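Local atomic coordinates of beta-galactosidase (Bacillus circulans subsp. alkalophilus, PDB entry 3TTY), a protein that hydrolyses beta-galactosides, releasing terminal non-reducing beta-D-galactose, as a trimeric glycoside hydrolase with a TIM-barrel catalytic domain and a four-cysteine zinc site. Residues A[301-306]-A[337-342]. Sequence-based numbering, arbitrary orientation.
Sequences QPFMLM and HGADTV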
ATOM      1  N   GLN A 301      38.729  15.177  -3.109  1.00 23.09           N
ATOM      2  CA  GLN A 301      39.023  15.767  -1.809  1.00 23.02           C
ATOM      3  C   GLN A 301      38.470  14.903  -0.678  1.00 23.36           C
ATOM      4  O   GLN A 301      37.335  14.422  -0.740  1.00 18.38           O
ATOM      5  CB  GLN A 301      38.478  17.192  -1.704  1.00 20.82           C
ATOM      6  CG  GLN A 301      38.803  17.872  -0.390  1.00 25.16           C
ATOM      7  CD  GLN A 301      38.211  19.263  -0.299  1.00 28.51           C
ATOM      8  OE1 GLN A 301      38.082  19.957  -1.309  1.00 22.97           O
ATOM      9  NE2 GLN A 301      37.834  19.679   0.917  1.00 24.73           N
ATOM     10  N   PRO A 302      39.292  14.665   0.349  1.00 25.82           N
ATOM     11  CA  PRO A 302      38.813  13.840   1.463  1.00 24.57           C
ATOM     12  C   PRO A 302      37.590  14.485   2.122  1.00 21.84           C
ATOM     13  O   PRO A 302      37.423  15.701   2.035  1.00 19.88           O
ATOM     14  CB  PRO A 302      40.015  13.816   2.419  1.00 23.99           C
ATOM     15  CG  PRO A 302      41.201  14.042   1.520  1.00 25.16           C
ATOM     16  CD  PRO A 302      40.722  15.003   0.472  1.00 21.75           C
ATOM     17  N   PHE A 303      36.743  13.689   2.764  1.00 18.72           N
ATOM     18  CA  PHE A 303      35.528  14.231   3.369  1.00 19.99           C
ATOM     19  C   PHE A 303      35.442  13.932   4.869  1.00 20.66           C
ATOM     20  O   PHE A 303      36.265  13.202   5.414  1.00 20.64           O
ATOM     21  CB  PHE A 303      34.312  13.632   2.671  1.00 17.91           C
ATOM     22  CG  PHE A 303      34.292  12.138   2.716  1.00 19.41           C
ATOM     23  CD1 PHE A 303      33.730  11.476   3.794  1.00 17.26           C
ATOM     24  CD2 PHE A 303      34.875  11.395   1.701  1.00 17.67           C
ATOM     25  CE1 PHE A 303      33.729  10.097   3.849  1.00 16.62           C
ATOM     26  CE2 PHE A 303      34.887  10.019   1.752  1.00 15.08           C
ATOM     27  CZ  PHE A 303      34.304   9.367   2.820  1.00 20.25           C
ATOM     28  N   MET A 304      34.436  14.500   5.524  1.00 19.38           N
ATOM     29  CA  MET A 304      34.106  14.137   6.899  1.00 18.71           C
ATOM     30  C   MET A 304      33.056  13.037   6.904  1.00 19.32           C
ATOM     31  O   MET A 304      32.068  13.119   6.176  1.00 18.97           O
ATOM     32  CB  MET A 304      33.544  15.342   7.670  1.00 17.35           C
ATOM     33  CG  MET A 304      34.457  16.548   7.748  1.00 15.23           C
ATOM     34  SD  MET A 304      33.703  17.947   8.607  1.00 20.98           S
ATOM     35  CE  MET A 304      33.442  17.280  10.264  1.00 17.78           C
ATOM     36  N   LEU A 305      33.279  12.002   7.709  1.00 19.54           N
ATOM     37  CA  LEU A 305      32.199  11.134   8.153  1.00 17.14           C
ATOM     38  C   LEU A 305      31.651  11.928   9.327  1.00 21.78           C
ATOM     39  O   LEU A 305      32.302  12.027  10.383  1.00 17.68           O
ATOM     40  CB  LEU A 305      32.740   9.791   8.652  1.00 18.56           C
ATOM     41  CG  LEU A 305      31.962   8.469   8.561  1.00 22.11           C
ATOM     42  CD1 LEU A 305      32.062   7.654   9.867  1.00 17.63           C
ATOM     43  CD2 LEU A 305      30.518   8.648   8.133  1.00 19.99           C
ATOM     44  N   MET A 306      30.491  12.547   9.134  1.00 19.86           N
ATOM     45  CA  MET A 306      29.905  13.363  10.191  1.00 21.73           C
ATOM     46  C   MET A 306      29.149  12.466  11.154  1.00 21.39           C
ATOM     47  O   MET A 306      29.145  12.713  12.355  1.00 20.97           O
ATOM     48  CB  MET A 306      28.980  14.438   9.608  1.00 19.95           C
ATOM     49  CG  MET A 306      28.358  15.382  10.634  1.00 18.59           C
ATOM     50  SD  MET A 306      29.534  16.538  11.361  1.00 21.60           S
ATOM     51  CE  MET A 306      30.023  17.501   9.922  1.00 19.73           C
ATOM     52  N   HIS A 337      38.054   5.184   2.023  1.00 22.97           N
ATOM     53  CA  HIS A 337      37.494   5.811   0.833  1.00 18.05           C
ATOM     54  C   HIS A 337      37.572   7.326   0.818  1.00 18.41           C
ATOM     55  O   HIS A 337      37.050   7.959  -0.091  1.00 19.18           O
ATOM     56  CB  HIS A 337      36.084   5.300   0.550  1.00 17.77           C
ATOM     57  CG  HIS A 337      36.052   3.850   0.187  1.00 20.22           C
ATOM     58  ND1 HIS A 337      36.462   3.385  -1.044  1.00 21.90           N
ATOM     59  CD2 HIS A 337      35.714   2.756   0.908  1.00 17.66           C
ATOM     60  CE1 HIS A 337      36.352   2.070  -1.075  1.00 19.32           C
ATOM     61  NE2 HIS A 337      35.896   1.664   0.095  1.00 18.62           N
ATOM     62  N   GLY A 338      38.270   7.906   1.790  1.00 21.18           N
ATOM     63  CA  GLY A 338      38.557   9.329   1.748  1.00 17.69           C
ATOM     64  C   GLY A 338      38.177  10.098   2.996  1.00 19.81           C
ATOM     65  O   GLY A 338      38.407  11.296   3.079  1.00 24.99           O
ATOM     66  N   ALA A 339      37.597   9.419   3.976  1.00 22.07           N
ATOM     67  CA  ALA A 339      37.174  10.092   5.204  1.00 20.66           C
ATOM     68  C   ALA A 339      38.366  10.463   6.085  1.00 18.59           C
ATOM     69  O   ALA A 339      39.219   9.629   6.362  1.00 18.35           O
ATOM     70  CB  ALA A 339      36.184   9.216   5.980  1.00 18.59           C
ATOM     71  N   ASP A 340      38.421  11.717   6.519  1.00 21.58           N
ATOM     72  CA  ASP A 340      39.490  12.184   7.400  1.00 20.59           C
ATOM     73  C   ASP A 340      38.961  12.504   8.793  1.00 17.76           C
ATOM     74  O   ASP A 340      39.627  13.158   9.595  1.00 19.51           O
ATOM     75  CB  ASP A 340      40.211  13.399   6.804  1.00 24.17           C
ATOM     76  CG  ASP A 340      41.330  13.006   5.849  1.00 23.42           C
ATOM     77  OD1 ASP A 340      41.491  11.792   5.604  1.00 25.61           O
ATOM     78  OD2 ASP A 340      42.037  13.910   5.342  1.00 23.61           O
ATOM     79  N   THR A 341      37.743  12.053   9.059  1.00 17.78           N
ATOM     80  CA  THR A 341      37.193  12.075  10.402  1.00 20.54           C
ATOM     81  C   THR A 341      36.357  10.817  10.568  1.00 18.51           C
ATOM     82  O   THR A 341      35.860  10.261   9.583  1.00 20.35           O
ATOM     83  CB  THR A 341      36.274  13.298  10.643  1.00 19.70           C
ATOM     84  OG1 THR A 341      35.058  13.126   9.916  1.00 20.36           O
ATOM     85  CG2 THR A 341      36.933  14.582  10.208  1.00 18.94           C
ATOM     86  N   VAL A 342      36.219  10.346  11.800  1.00 16.22           N
ATOM     87  CA  VAL A 342      35.140   9.410  12.104  1.00 17.82           C
ATOM     88  C   VAL A 342      34.327   9.893  13.303  1.00 19.74           C
ATOM     89  O   VAL A 342      34.812   9.964  14.434  1.00 18.52           O
ATOM     90  CB  VAL A 342      35.587   7.911  12.216  1.00 20.40           C
ATOM     91  CG1 VAL A 342      36.995   7.702  11.691  1.00 15.20           C
ATOM     92  CG2 VAL A 342      35.420   7.390  13.609  1.00 22.89           C
TER
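Thr341 does with its side chain what a strand neighbour normally does with its backbone: its OG1 donates to the carbonyl oxygen of Leu305 over 3.0 Å, arriving 50° out of the carbonyl plane. The chain turns a corner at Asp340, just before it. With chi1 at 71°, OG1 sits between Thr341's own backbone N and carbonyl carbon, which aims it across the gap, while CG2 is left to meet CG of Met304. Earlier in the pair the bonding is the ordinary parallel kind. Phe303 N donates to Gly338 O at 2.9 Å, and Phe303 O receives Asp340 N at 2.8 Å, nearly in line with the carbonyl, so Ala339 is straddled by one residue's two bonds.

The Phe303 ring lies with one face against the peptide between Gly338 and Ala339, Ala339 N standing 3.4 Å above its plane toward the rim. Its CE1 touches Ala339 CB at 3.4 Å, and His337 O comes to the ring edge. Gly338, with positive phi, closes the preceding helix as the C' residue of a Schellman motif; its backbone angles by themselves call for glycine, and its lack of a CB leaves room for the edge of the Phe303 ring at CE2. His291 and Met294 of helix 284-296 also touch the ring. A leucine at Phe303 would probably leave the Gly338-Ala339 peptide without its flat cover and thin the contact with helix 284-296.

Asp340 lies alongside Pro302, OD2 3.6 Å from its CB, but its carboxylate is engaged by Arg622 and the backbone N of Asp392. Strands 303-307 and 339-344 are the seventh and eighth of the TIM barrel, connected through helix 326-336 in a beta-alpha-beta unit; the threonine hydroxyl thus carries their polar pairing past the corner, within a buried interface.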